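Local coordinates for putative cytoplasmic protein (Salmonella typhimurium LT2, PDB 2Q02) that is of unknown function but binds zinc inside a xylose isomerase-like TIM barrel and may, judged by its family, act as an isomerase, at residues R100-C105 and D127-Y132; V68-V73 and R92-V97; V36-D41 and G45-D50; L137-G142 and A243-S248; W153-I158 and F165-D170. All blocks are in the same frame, centred on the assembly; numbering follows the deposited sequence.

Contact 1: residues R100-C105 and D127-Y132; sequences RALVLC and DLFARY. With ZN (zinc ion), chain F.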
# COMPACT_ATOMS: atom_id res chain seq x y z
N ARG A 100 -11.20 -5.46 -2.14
CA ARG A 100 -10.93 -6.64 -1.34
C ARG A 100 -10.47 -6.28 0.08
O ARG A 100 -10.83 -6.93 1.05
CB ARG A 100 -9.79 -7.42 -2.04
CG ARG A 100 -9.43 -8.75 -1.39
CD ARG A 100 -8.65 -9.64 -2.40
NE ARG A 100 -7.19 -9.61 -2.20
CZ ARG A 100 -6.29 -9.96 -3.11
NH1 ARG A 100 -6.64 -10.34 -4.34
NH2 ARG A 100 -5.01 -9.91 -2.80
N ALA A 101 -9.65 -5.24 0.17
CA ALA A 101 -8.99 -4.91 1.41
C ALA A 101 -9.03 -3.40 1.67
O ALA A 101 -9.18 -2.58 0.73
CB ALA A 101 -7.53 -5.41 1.36
N LEU A 102 -8.89 -3.04 2.95
CA LEU A 102 -8.67 -1.66 3.34
C LEU A 102 -7.38 -1.60 4.17
O LEU A 102 -7.12 -2.45 5.04
CB LEU A 102 -9.87 -1.10 4.12
CG LEU A 102 -9.80 0.26 4.83
CD1 LEU A 102 -9.70 1.39 3.83
CD2 LEU A 102 -11.01 0.45 5.69
N VAL A 103 -6.58 -0.58 3.86
CA VAL A 103 -5.28 -0.40 4.49
C VAL A 103 -5.38 0.39 5.78
O VAL A 103 -6.09 1.41 5.85
CB VAL A 103 -4.31 0.33 3.54
CG1 VAL A 103 -2.98 0.61 4.24
CG2 VAL A 103 -4.08 -0.48 2.28
N LEU A 104 -4.63 -0.04 6.79
CA LEU A 104 -4.60 0.59 8.12
C LEU A 104 -3.20 1.14 8.44
O LEU A 104 -2.19 0.41 8.35
CB LEU A 104 -5.00 -0.43 9.19
CG LEU A 104 -6.40 -1.03 9.04
CD1 LEU A 104 -6.53 -2.31 9.82
CD2 LEU A 104 -7.48 -0.06 9.50
N CYS A 105 -3.13 2.41 8.80
CA CYS A 105 -1.86 3.06 9.09
C CYS A 105 -1.80 3.52 10.53
O CYS A 105 -2.76 4.13 11.02
CB CYS A 105 -1.66 4.29 8.20
SG CYS A 105 -1.30 3.87 6.48
N ASP A 127 -13.16 -7.43 14.10
CA ASP A 127 -14.61 -7.63 14.26
C ASP A 127 -15.42 -6.71 13.33
O ASP A 127 -16.36 -7.15 12.68
CB ASP A 127 -15.02 -7.37 15.70
CG ASP A 127 -14.49 -8.42 16.63
OD1 ASP A 127 -13.94 -9.40 16.09
OD2 ASP A 127 -14.62 -8.26 17.88
N LEU A 128 -15.05 -5.43 13.30
CA LEU A 128 -15.76 -4.46 12.47
C LEU A 128 -15.64 -4.73 10.96
O LEU A 128 -16.62 -4.63 10.22
CB LEU A 128 -15.22 -3.04 12.77
CG LEU A 128 -15.92 -1.90 12.02
CD1 LEU A 128 -17.38 -1.77 12.48
CD2 LEU A 128 -15.19 -0.60 12.17
N PHE A 129 -14.42 -5.05 10.51
CA PHE A 129 -14.15 -5.38 9.11
C PHE A 129 -14.94 -6.62 8.65
O PHE A 129 -15.42 -6.66 7.53
CB PHE A 129 -12.64 -5.63 8.89
CG PHE A 129 -11.82 -4.38 8.63
CD1 PHE A 129 -11.92 -3.26 9.45
CD2 PHE A 129 -10.89 -4.36 7.59
CE1 PHE A 129 -11.15 -2.14 9.21
CE2 PHE A 129 -10.11 -3.24 7.35
CZ PHE A 129 -10.24 -2.14 8.15
N ALA A 130 -15.06 -7.61 9.53
CA ALA A 130 -15.79 -8.86 9.24
C ALA A 130 -17.24 -8.57 8.87
O ALA A 130 -17.88 -9.29 8.07
CB ALA A 130 -15.77 -9.77 10.45
N ARG A 131 -17.73 -7.51 9.48
CA ARG A 131 -19.09 -7.03 9.29
C ARG A 131 -19.34 -6.43 7.90
O ARG A 131 -20.50 -6.22 7.50
CB ARG A 131 -19.36 -5.94 10.34
CG ARG A 131 -20.73 -5.96 10.92
CD ARG A 131 -20.69 -5.78 12.42
NE ARG A 131 -20.31 -7.02 13.08
CZ ARG A 131 -19.81 -7.08 14.30
NH1 ARG A 131 -19.67 -5.99 15.02
NH2 ARG A 131 -19.45 -8.23 14.81
N TYR A 132 -18.26 -6.10 7.21
CA TYR A 132 -18.33 -5.59 5.84
C TYR A 132 -17.69 -6.59 4.86
O TYR A 132 -17.62 -6.32 3.66
CB TYR A 132 -17.61 -4.23 5.68
CG TYR A 132 -18.31 -3.08 6.37
CD1 TYR A 132 -18.25 -2.91 7.75
CD2 TYR A 132 -19.04 -2.16 5.64
CE1 TYR A 132 -18.91 -1.87 8.38
CE2 TYR A 132 -19.70 -1.10 6.26
CZ TYR A 132 -19.64 -0.96 7.62
OH TYR A 132 -20.32 0.08 8.21
ZN ZN F . -13.52 -9.38 19.22

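Contact 2: residues V68-V73 and R92-V97; sequences VTINAV and RDAQGV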
# COMPACT_ATOMS: atom_id res chain seq x y z
N VAL A 68 -7.89 -3.87 -5.56
CA VAL A 68 -7.31 -4.73 -4.53
C VAL A 68 -7.42 -4.10 -3.16
O VAL A 68 -7.80 -4.77 -2.21
CB VAL A 68 -5.82 -5.07 -4.81
CG1 VAL A 68 -5.26 -5.93 -3.68
CG2 VAL A 68 -5.63 -5.76 -6.19
N THR A 69 -7.08 -2.82 -3.04
CA THR A 69 -7.28 -2.15 -1.75
C THR A 69 -7.80 -0.75 -1.89
O THR A 69 -7.81 -0.17 -2.98
CB THR A 69 -5.98 -2.03 -0.87
OG1 THR A 69 -5.23 -0.87 -1.26
CG2 THR A 69 -5.10 -3.26 -1.00
N ILE A 70 -8.23 -0.22 -0.74
CA ILE A 70 -8.37 1.20 -0.54
C ILE A 70 -7.35 1.67 0.50
O ILE A 70 -7.13 1.01 1.51
CB ILE A 70 -9.81 1.54 -0.13
CG1 ILE A 70 -10.72 1.30 -1.35
CG2 ILE A 70 -9.91 2.98 0.37
CD1 ILE A 70 -12.18 1.44 -1.07
N ASN A 71 -6.69 2.77 0.20
CA ASN A 71 -5.78 3.46 1.13
C ASN A 71 -6.43 4.77 1.55
O ASN A 71 -6.73 5.58 0.67
CB ASN A 71 -4.47 3.85 0.43
CG ASN A 71 -3.61 2.66 0.07
OD1 ASN A 71 -2.63 2.38 0.76
ND2 ASN A 71 -3.97 1.95 -1.03
N ALA A 72 -6.61 5.05 2.85
CA ALA A 72 -6.25 4.18 3.98
C ALA A 72 -6.89 4.78 5.21
O ALA A 72 -7.28 5.95 5.18
CB ALA A 72 -4.74 4.12 4.18
N VAL A 73 -7.03 3.98 6.27
CA VAL A 73 -7.43 4.48 7.58
C VAL A 73 -6.21 5.03 8.30
O VAL A 73 -5.19 4.35 8.39
CB VAL A 73 -7.93 3.39 8.49
CG1 VAL A 73 -8.34 4.01 9.86
CG2 VAL A 73 -9.07 2.63 7.85
N ARG A 92 -17.61 1.10 3.93
CA ARG A 92 -18.68 1.23 2.92
C ARG A 92 -18.12 1.44 1.52
O ARG A 92 -18.64 0.86 0.55
CB ARG A 92 -19.59 2.44 3.20
CG ARG A 92 -20.55 2.29 4.33
CD ARG A 92 -21.32 3.59 4.57
NE ARG A 92 -21.20 3.96 5.98
CZ ARG A 92 -20.82 5.14 6.45
NH1 ARG A 92 -20.55 6.16 5.64
NH2 ARG A 92 -20.73 5.33 7.76
N ASP A 93 -17.12 2.31 1.43
CA ASP A 93 -16.46 2.63 0.16
C ASP A 93 -15.85 1.39 -0.49
O ASP A 93 -15.97 1.18 -1.69
CB ASP A 93 -15.37 3.69 0.37
CG ASP A 93 -15.92 5.09 0.53
OD1 ASP A 93 -17.12 5.31 0.20
OD2 ASP A 93 -15.16 5.98 0.99
N ALA A 94 -15.19 0.59 0.35
CA ALA A 94 -14.53 -0.64 -0.10
C ALA A 94 -15.57 -1.67 -0.53
O ALA A 94 -15.46 -2.25 -1.62
CB ALA A 94 -13.61 -1.20 1.01
N GLN A 95 -16.59 -1.85 0.30
CA GLN A 95 -17.67 -2.76 -0.03
C GLN A 95 -18.37 -2.32 -1.33
O GLN A 95 -18.64 -3.14 -2.21
CB GLN A 95 -18.64 -2.82 1.14
CG GLN A 95 -19.75 -3.83 1.01
CD GLN A 95 -20.65 -3.79 2.20
OE1 GLN A 95 -21.09 -2.72 2.63
NE2 GLN A 95 -20.90 -4.95 2.77
N GLY A 96 -18.65 -1.02 -1.46
CA GLY A 96 -19.35 -0.47 -2.61
C GLY A 96 -18.63 -0.56 -3.94
O GLY A 96 -19.26 -0.82 -4.96
N VAL A 97 -17.32 -0.31 -3.95
CA VAL A 97 -16.54 -0.42 -5.21
C VAL A 97 -16.10 -1.84 -5.50
O VAL A 97 -15.64 -2.13 -6.59
CB VAL A 97 -15.30 0.52 -5.25
CG1 VAL A 97 -15.73 1.98 -5.03
CG2 VAL A 97 -14.22 0.08 -4.26

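Contact 3: residues V36-D41 and G45-D50; sequences VELRND and GSVTDD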
# COMPACT_ATOMS: atom_id res chain seq x y z
N VAL A 36 -5.64 -2.67 -9.41
CA VAL A 36 -5.41 -1.30 -8.94
C VAL A 36 -5.71 -1.15 -7.47
O VAL A 36 -6.29 -2.03 -6.86
CB VAL A 36 -6.30 -0.24 -9.66
CG1 VAL A 36 -5.96 -0.16 -11.13
CG2 VAL A 36 -7.80 -0.56 -9.47
N GLU A 37 -5.34 -0.00 -6.93
CA GLU A 37 -5.73 0.44 -5.60
C GLU A 37 -6.35 1.82 -5.74
O GLU A 37 -5.82 2.68 -6.46
CB GLU A 37 -4.51 0.57 -4.69
CG GLU A 37 -3.78 -0.73 -4.37
CD GLU A 37 -2.64 -0.51 -3.39
OE1 GLU A 37 -1.51 -0.22 -3.87
OE2 GLU A 37 -2.89 -0.59 -2.15
N LEU A 38 -7.46 2.04 -5.05
CA LEU A 38 -8.03 3.38 -4.93
C LEU A 38 -7.60 4.03 -3.61
O LEU A 38 -6.94 3.39 -2.79
CB LEU A 38 -9.56 3.34 -5.09
CG LEU A 38 -10.11 2.99 -6.48
CD1 LEU A 38 -11.62 2.99 -6.47
CD2 LEU A 38 -9.60 3.92 -7.57
N ARG A 39 -7.95 5.30 -3.42
CA ARG A 39 -7.45 6.07 -2.28
C ARG A 39 -8.37 7.25 -1.86
O ARG A 39 -9.00 7.92 -2.70
CB ARG A 39 -6.07 6.67 -2.61
CG ARG A 39 -5.06 5.76 -3.33
CD ARG A 39 -3.76 6.54 -3.53
NE ARG A 39 -3.31 7.06 -2.24
CZ ARG A 39 -2.47 6.43 -1.42
NH1 ARG A 39 -1.91 5.27 -1.74
NH2 ARG A 39 -2.17 6.97 -0.26
N ASN A 40 -8.40 7.53 -0.56
CA ASN A 40 -9.21 8.66 -0.05
C ASN A 40 -8.43 9.99 0.05
O ASN A 40 -8.98 10.98 0.53
CB ASN A 40 -9.86 8.33 1.30
CG ASN A 40 -8.87 8.32 2.43
OD1 ASN A 40 -7.66 8.22 2.20
ND2 ASN A 40 -9.36 8.42 3.67
N ASP A 41 -7.18 10.01 -0.42
CA ASP A 41 -6.34 11.22 -0.31
C ASP A 41 -5.91 11.77 -1.67
O ASP A 41 -4.86 12.43 -1.79
CB ASP A 41 -5.13 10.97 0.59
CG ASP A 41 -4.24 9.87 0.10
OD1 ASP A 41 -4.44 9.39 -1.03
OD2 ASP A 41 -3.33 9.51 0.86
N GLY A 45 -10.53 14.18 -2.67
CA GLY A 45 -10.85 13.83 -1.29
C GLY A 45 -11.83 12.68 -1.14
O GLY A 45 -12.22 12.33 -0.04
N SER A 46 -12.22 12.08 -2.26
CA SER A 46 -13.23 11.02 -2.28
C SER A 46 -12.65 9.80 -2.96
O SER A 46 -11.97 9.91 -3.98
CB SER A 46 -14.49 11.50 -3.01
OG SER A 46 -15.30 10.41 -3.45
N VAL A 47 -12.93 8.62 -2.41
CA VAL A 47 -12.48 7.36 -3.00
C VAL A 47 -12.97 7.19 -4.45
O VAL A 47 -12.25 6.63 -5.30
CB VAL A 47 -12.92 6.12 -2.15
CG1 VAL A 47 -12.73 4.80 -2.89
CG2 VAL A 47 -12.15 6.09 -0.84
N THR A 48 -14.18 7.68 -4.72
CA THR A 48 -14.84 7.53 -6.03
C THR A 48 -14.96 8.87 -6.78
O THR A 48 -15.71 8.96 -7.76
CB THR A 48 -16.25 6.94 -5.86
OG1 THR A 48 -17.00 7.80 -5.01
CG2 THR A 48 -16.21 5.58 -5.21
N ASP A 49 -14.18 9.87 -6.36
CA ASP A 49 -14.37 11.27 -6.81
C ASP A 49 -15.85 11.66 -6.71
O ASP A 49 -16.47 11.49 -5.66
CB ASP A 49 -13.84 11.49 -8.23
CG ASP A 49 -12.39 11.14 -8.37
OD1 ASP A 49 -11.67 11.17 -7.34
OD2 ASP A 49 -11.99 10.83 -9.52
N ASP A 50 -16.41 12.16 -7.81
CA ASP A 50 -17.83 12.46 -7.89
C ASP A 50 -18.69 11.29 -8.42
O ASP A 50 -19.88 11.48 -8.66
CB ASP A 50 -18.04 13.72 -8.76
CG ASP A 50 -17.48 13.57 -10.19
OD1 ASP A 50 -16.69 12.63 -10.46
OD2 ASP A 50 -17.83 14.42 -11.05
O HOH W 1 -9.48 6.78 -5.30

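Contact 4: residues L137-G142 and A243-S248; sequences LVEPLG and AFEPFS. With ZN (zinc ion), chain E.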
# COMPACT_ATOMS: atom_id res chain seq x y z
N LEU A 137 -5.27 -4.73 6.01
CA LEU A 137 -3.84 -4.70 5.79
C LEU A 137 -3.20 -3.63 6.70
O LEU A 137 -3.46 -2.42 6.55
CB LEU A 137 -3.54 -4.42 4.31
CG LEU A 137 -3.80 -5.53 3.31
CD1 LEU A 137 -3.57 -5.02 1.91
CD2 LEU A 137 -2.91 -6.74 3.62
N VAL A 138 -2.40 -4.09 7.66
CA VAL A 138 -1.68 -3.20 8.57
C VAL A 138 -0.36 -2.81 7.94
O VAL A 138 0.48 -3.68 7.68
CB VAL A 138 -1.42 -3.88 9.91
CG1 VAL A 138 -0.52 -3.02 10.77
CG2 VAL A 138 -2.75 -4.20 10.62
N GLU A 139 -0.18 -1.52 7.68
CA GLU A 139 1.06 -1.03 7.07
C GLU A 139 1.90 -0.27 8.07
O GLU A 139 1.58 0.88 8.39
CB GLU A 139 0.76 -0.07 5.92
CG GLU A 139 2.01 0.54 5.28
CD GLU A 139 1.73 1.15 3.93
OE1 GLU A 139 0.56 1.50 3.67
OE2 GLU A 139 2.68 1.28 3.12
N PRO A 140 2.96 -0.89 8.59
CA PRO A 140 3.92 -0.14 9.38
C PRO A 140 4.57 1.01 8.58
O PRO A 140 4.85 0.87 7.37
CB PRO A 140 4.99 -1.18 9.75
CG PRO A 140 4.41 -2.50 9.50
CD PRO A 140 3.29 -2.33 8.51
N LEU A 141 4.77 2.14 9.27
CA LEU A 141 5.44 3.31 8.72
C LEU A 141 6.80 3.41 9.36
O LEU A 141 6.92 3.37 10.58
CB LEU A 141 4.67 4.58 9.03
CG LEU A 141 3.19 4.57 8.68
CD1 LEU A 141 2.54 5.81 9.22
CD2 LEU A 141 2.97 4.45 7.20
N GLY A 142 7.82 3.56 8.53
CA GLY A 142 9.21 3.54 9.01
C GLY A 142 9.72 4.81 9.68
O GLY A 142 10.79 4.80 10.28
N ALA A 243 2.54 -3.80 -5.83
CA ALA A 243 1.79 -2.61 -6.22
C ALA A 243 2.73 -1.44 -6.18
O ALA A 243 3.43 -1.26 -5.19
CB ALA A 243 0.63 -2.35 -5.25
N PHE A 244 2.73 -0.64 -7.25
CA PHE A 244 3.58 0.53 -7.39
C PHE A 244 2.88 1.73 -6.75
O PHE A 244 1.74 2.04 -7.12
CB PHE A 244 3.91 0.79 -8.87
CG PHE A 244 4.86 -0.22 -9.45
CD1 PHE A 244 6.21 -0.21 -9.10
CD2 PHE A 244 4.41 -1.21 -10.33
CE1 PHE A 244 7.09 -1.15 -9.63
CE2 PHE A 244 5.30 -2.15 -10.89
CZ PHE A 244 6.64 -2.13 -10.53
N GLU A 245 3.55 2.37 -5.78
CA GLU A 245 2.96 3.47 -4.98
C GLU A 245 3.95 4.65 -4.81
O GLU A 245 4.49 4.88 -3.74
CB GLU A 245 2.46 2.95 -3.61
CG GLU A 245 1.69 4.01 -2.78
CD GLU A 245 1.52 3.64 -1.30
OE1 GLU A 245 2.47 3.12 -0.69
OE2 GLU A 245 0.45 3.90 -0.73
N PRO A 246 4.19 5.40 -5.88
CA PRO A 246 4.90 6.66 -5.74
C PRO A 246 4.03 7.78 -5.12
O PRO A 246 2.79 7.71 -5.19
CB PRO A 246 5.28 6.99 -7.18
CG PRO A 246 4.20 6.42 -7.96
CD PRO A 246 3.85 5.13 -7.29
N PHE A 247 4.68 8.79 -4.52
CA PHE A 247 3.99 9.93 -3.85
C PHE A 247 4.42 11.34 -4.30
O PHE A 247 3.73 12.32 -4.03
CB PHE A 247 4.25 9.87 -2.34
CG PHE A 247 3.30 9.03 -1.60
CD1 PHE A 247 2.11 9.58 -1.13
CD2 PHE A 247 3.60 7.70 -1.32
CE1 PHE A 247 1.20 8.80 -0.42
CE2 PHE A 247 2.71 6.92 -0.60
CZ PHE A 247 1.51 7.47 -0.14
N SER A 248 5.58 11.44 -4.94
CA SER A 248 6.16 12.75 -5.27
C SER A 248 5.22 13.69 -6.03
O SER A 248 4.40 13.26 -6.82
CB SER A 248 7.43 12.56 -6.10
OG SER A 248 7.87 13.79 -6.62
ZN ZN E . 2.51 2.04 1.16

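Contact 5: residues W153-I158 and F165-D170; sequences WAQQLI and FKVLLD. With ZN (zinc ion), chain E.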
# COMPACT_ATOMS: atom_id res chain seq x y z
N TRP A 153 7.16 -7.04 14.25
CA TRP A 153 6.43 -6.72 15.48
C TRP A 153 4.93 -6.57 15.16
O TRP A 153 4.09 -7.01 15.93
CB TRP A 153 7.02 -5.46 16.11
CG TRP A 153 6.40 -4.98 17.37
CD1 TRP A 153 5.77 -3.78 17.55
CD2 TRP A 153 6.37 -5.65 18.64
NE1 TRP A 153 5.34 -3.67 18.85
CE2 TRP A 153 5.70 -4.79 19.55
CE3 TRP A 153 6.85 -6.88 19.11
CZ2 TRP A 153 5.49 -5.13 20.90
CZ3 TRP A 153 6.65 -7.22 20.47
CH2 TRP A 153 5.97 -6.35 21.34
N ALA A 154 4.62 -5.95 14.02
CA ALA A 154 3.24 -5.85 13.56
C ALA A 154 2.59 -7.24 13.38
O ALA A 154 1.44 -7.43 13.73
CB ALA A 154 3.16 -5.05 12.26
N GLN A 155 3.34 -8.18 12.80
CA GLN A 155 2.85 -9.54 12.63
C GLN A 155 2.59 -10.21 13.99
O GLN A 155 1.63 -10.96 14.16
CB GLN A 155 3.83 -10.39 11.79
CG GLN A 155 3.88 -10.00 10.34
CD GLN A 155 4.80 -10.90 9.50
OE1 GLN A 155 5.80 -11.45 9.98
NE2 GLN A 155 4.44 -11.05 8.22
N GLN A 156 3.44 -9.91 14.96
CA GLN A 156 3.29 -10.47 16.30
C GLN A 156 2.01 -9.98 16.97
O GLN A 156 1.29 -10.76 17.60
CB GLN A 156 4.50 -10.12 17.16
CG GLN A 156 4.61 -10.99 18.38
CD GLN A 156 5.63 -10.47 19.36
OE1 GLN A 156 6.85 -10.47 19.11
NE2 GLN A 156 5.13 -10.00 20.51
N LEU A 157 1.76 -8.68 16.85
CA LEU A 157 0.59 -8.06 17.46
C LEU A 157 -0.70 -8.61 16.87
O LEU A 157 -1.66 -8.89 17.60
CB LEU A 157 0.67 -6.53 17.29
CG LEU A 157 1.84 -5.83 18.02
CD1 LEU A 157 1.69 -4.35 17.92
CD2 LEU A 157 1.98 -6.23 19.52
N ILE A 158 -0.71 -8.78 15.55
CA ILE A 158 -1.83 -9.39 14.83
C ILE A 158 -2.15 -10.80 15.37
O ILE A 158 -3.32 -11.14 15.63
CB ILE A 158 -1.58 -9.38 13.28
CG1 ILE A 158 -1.78 -7.95 12.75
CG2 ILE A 158 -2.49 -10.33 12.51
CD1 ILE A 158 -1.28 -7.70 11.35
N PHE A 165 -6.03 -10.33 9.84
CA PHE A 165 -5.30 -9.28 9.14
C PHE A 165 -3.92 -9.71 8.75
O PHE A 165 -3.35 -10.65 9.33
CB PHE A 165 -5.18 -8.00 10.00
CG PHE A 165 -6.45 -7.18 10.12
CD1 PHE A 165 -7.67 -7.63 9.60
CD2 PHE A 165 -6.41 -5.96 10.77
CE1 PHE A 165 -8.83 -6.86 9.74
CE2 PHE A 165 -7.55 -5.18 10.90
CZ PHE A 165 -8.76 -5.62 10.38
N LYS A 166 -3.38 -9.02 7.73
CA LYS A 166 -2.02 -9.25 7.27
C LYS A 166 -1.23 -7.94 7.20
O LYS A 166 -1.78 -6.85 7.26
CB LYS A 166 -2.04 -9.91 5.89
CG LYS A 166 -2.38 -11.40 5.89
CD LYS A 166 -2.59 -11.90 4.47
CE LYS A 166 -2.29 -13.38 4.31
NZ LYS A 166 -3.45 -14.28 4.56
N VAL A 167 0.07 -8.06 7.06
CA VAL A 167 0.93 -6.90 7.00
C VAL A 167 1.13 -6.46 5.56
O VAL A 167 1.27 -7.29 4.65
CB VAL A 167 2.31 -7.18 7.70
CG1 VAL A 167 3.40 -6.23 7.22
CG2 VAL A 167 2.15 -7.12 9.21
N LEU A 168 1.13 -5.13 5.36
CA LEU A 168 1.45 -4.52 4.10
C LEU A 168 2.91 -4.04 4.16
O LEU A 168 3.26 -3.10 4.89
CB LEU A 168 0.50 -3.35 3.86
CG LEU A 168 0.42 -2.85 2.43
CD1 LEU A 168 -0.65 -1.73 2.34
CD2 LEU A 168 1.81 -2.40 1.88
N LEU A 169 3.77 -4.72 3.40
CA LEU A 169 5.17 -4.40 3.39
C LEU A 169 5.44 -3.32 2.33
O LEU A 169 5.27 -3.55 1.13
CB LEU A 169 5.99 -5.68 3.14
CG LEU A 169 7.47 -5.70 3.54
CD1 LEU A 169 8.00 -7.08 3.19
CD2 LEU A 169 8.30 -4.62 2.86
N ASP A 170 5.86 -2.16 2.77
CA ASP A 170 6.18 -1.07 1.88
C ASP A 170 7.71 -0.86 1.86
O ASP A 170 8.33 -0.60 2.90
CB ASP A 170 5.43 0.14 2.40
CG ASP A 170 5.52 1.30 1.49
OD1 ASP A 170 6.65 1.66 1.12
OD2 ASP A 170 4.45 1.85 1.16
ZN ZN E . 2.51 2.04 1.16

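Contact 1: residues R100-C105 and D127-Y132
Leu102 O meets the edge of the Phe129 ring, whose CE2 lies in plane 3.9 Å from this oxygen, and also takes a backbone hydrogen bond from Leu137 on the next strand. The rest of the contact is apolar, and Phe129 supplies the whole helical side of it. Its CZ is the touching atom, 3.7 Å from Leu102 CD2 and equally 3.7 Å from Leu104 CD2, so the ring end wedges between two residues on the same side of strand 101-104. Leu104 comes from the opposite direction, whereas Leu102 crosses the phenylalanine at roughly a right angle; both methyls meet the ring obliquely. With CG set anti to the carbonyl carbon (chi1 -85°), the ring bridges a backbone gap of 8.8 Å between Leu102 CA and Phe129 CA. Two residues earlier, Asp127 OD2 binds a zinc ion at 2.1 Å, distinct from the barrel-centre zinc, which lies about 11 Å from the Leu104 side chain. The contact belongs to the beta-alpha-beta unit of strand 101-104, helix 115-130 and strand 135-138. Leu91 of helix 81-97 adjoins Phe129, the Phe165 ring meets it at about 55°, and Ile70 and Val73 of strand 66-73 pack on Leu102.

Contact 2: residues V68-V73 and R92-V97
Ile70 provides the strand's whole share of this contact, with 72 Å² buried, and does so through a single methyl. CG1 stands anti to the carbonyl carbon (chi1 -69°) and the chain runs on extended (chi2 174°), which carries CD1 straight out to the helix surface. There it lands on the backbone of Ala94, 3.3 Å from Ala94 CA, with Ala94 CB at 3.7 Å. A small side chain at this position lets the methyl press against the helix backbone itself. One turn further on, Val97 adds a lateral wall: its CG2 lies 4.0 Å from Ile70 CD1. Asp93 adds aliphatic carbon, its CB 4.2 Å from the same Ile70 CD1, while its carboxylate is engaged by the hydroxyl of Tyr53 in helix 53-62. The segment axes approach to 9.0 Å and run nearly antiparallel, at 155°, as expected when a chain leaves a strand and returns down a helix. Leu90, on the same helix, also packs on Ile70. Strand 66-73, helix 81-97 and strand 101-104 thus form a beta-alpha-beta crossover, the repeating unit of the TIM barrel, with Ile70 facing the layer between sheet and helices.

Contact 3: residues V36-D41 and G45-D50
Val47 makes the apolar part of the contact by straddling the end of strand 35-39 with its two methyls. CG1, set anti to the backbone N (chi1 167°), lies 4.1 Å from Leu38 CB, and the two side chains cross at about a right angle; CG2 instead reaches Asn40 CB at 3.9 Å. Backbone contacts come next. Val47 CA points its hydrogen at Arg39 O, a CA-H...O contact of 3.5 Å with 165° at the hydrogen. A water then bridges the two segments, accepting from Arg39 N at 2.8 Å and donating to Val47 O at 2.8 Å, which gives both buried backbone groups a partner. Within the loop, Ser46 OG accepts from Thr48 N, an ST turn, and donates to Asp49 O at 2.7 Å on a lone pair in the carbonyl plane; together these brace the type I turn Ser46-Asp49. The ionic part lies on the other side of the strand. Arg39 grips Asp41 side-on, NE to OD1 at 2.9 Å and NH2 to OD2 at 3.0 Å, both on syn lone pairs and within 5° of the guanidinium plane, which should fix the rotation of that plane. The loop thus folds back on the C-terminal end of strand 35-39, the end of a TIM barrel that carries its site, and here Arg39 NH1 reaches zinc ligand Glu245 in a salt bridge.

Contact 4: residues L137-G142 and A243-S248
Glu139 and Glu245 face each other across the barrel with carboxylate planes nearly parallel, about 12° apart, and the zinc ion between them meets one oxygen of each. Glu139 OE2 binds at 2.1 Å while its OE1 stays 3.2 Å from the metal; Glu245 OE1 likewise binds at 2.1 Å, with its OE2 at 3.4 Å. Both are therefore monodentate. The two bound oxygens, Glu139 OE2 and Glu245 OE1, are 4.2 Å apart, almost the sum of their metal bonds, so they stand on nearly opposite sides of the zinc, subtending about 170°. Each side chain reaches inward in the same way, CG anti to the backbone N (chi1 177° in Glu139) and the chain extended beyond it. Glu139 CA and Glu245 CA can thereby lie 13.0 Å apart. The second oxygen of Glu245 is held by a salt bridge to Arg39 NH1, and its metal-bound oxygen also receives a hydrogen bond from Arg215 NH2. Asp170 and His197 are further ligands of the same ion. Glu139 and Glu245 follow directly on strands 135-138 and 242-244, which places the metal at the C-terminal ends of the strands. Metal and arginines together probably offset the gathering of acidic groups. An unidentified molecule, probably from the crystallisation liquor, lies close to Glu245, and the site is consistent with a substrate pocket, as in related isomerases.

Contact 5: residues W153-I158 and F165-D170
Ile158 reaches from helix to strand along two branches that leave its CB. The shorter branch, CG2, is anti to the backbone N and rests on Phe165 O at 3.3 Å. The longer one goes through CG1, which is anti to the carbonyl carbon (chi1 -75°), to CD1, whose neighbours are Phe165 CB at 4.1 Å and Val167 CG2 at 4.1 Å. Val167 extends the contact toward the N-terminal part of the helix segment: its CG2 lies 3.8 Å from Ala154 CB and 3.5 Å from Gln155 CG, so this one methyl fits among three helical residues. Gln155 uses only its aliphatic part here, crossing Val167 at about a right angle, while its amide nitrogen is hydrogen-bonded to Asp189 O. The segment axes come within 8.3 Å and run nearly antiparallel, at 164°. Where the strand ends, Asp170 turns to the zinc, OD2 binding at 1.9 Å, and it also occupies the N-cap of helix 171-176. Helix 151-161 thus packs on the outside of strand 166-170, with strand 135-138 preceding it in the same beta-alpha-beta unit; Val138 of that strand touches Ile158, Leu157 leans on helix 115-130, and Gln155 touches Ile193 of strand 193-198.

All five contacts share one closed eight-stranded sheet. Contacts 3, 2 and 1 follow in series on neighbouring strands, with centres 8 Å apart from 3 to 2 and from 2 to 1, while contacts 3 and 5 lie across the barrel, 24 Å apart. Contact 4 is central, about 4 Å from the middle of the chain, and contact 5 is nested in the loop it closes. Contacts 4 and 5 meet at the zinc: Glu139 OE2 is 2.7 Å from Asp170 OD2. Contact 3 contributes a second-shell residue, Arg39 NH1 lying 2.9 Å from Glu245 OE2. Contact 1 joins contact 4 through Leu104 N to Leu137 O at 2.7 Å, and contact 2 through Val103 O to Val73 N at 2.8 Å.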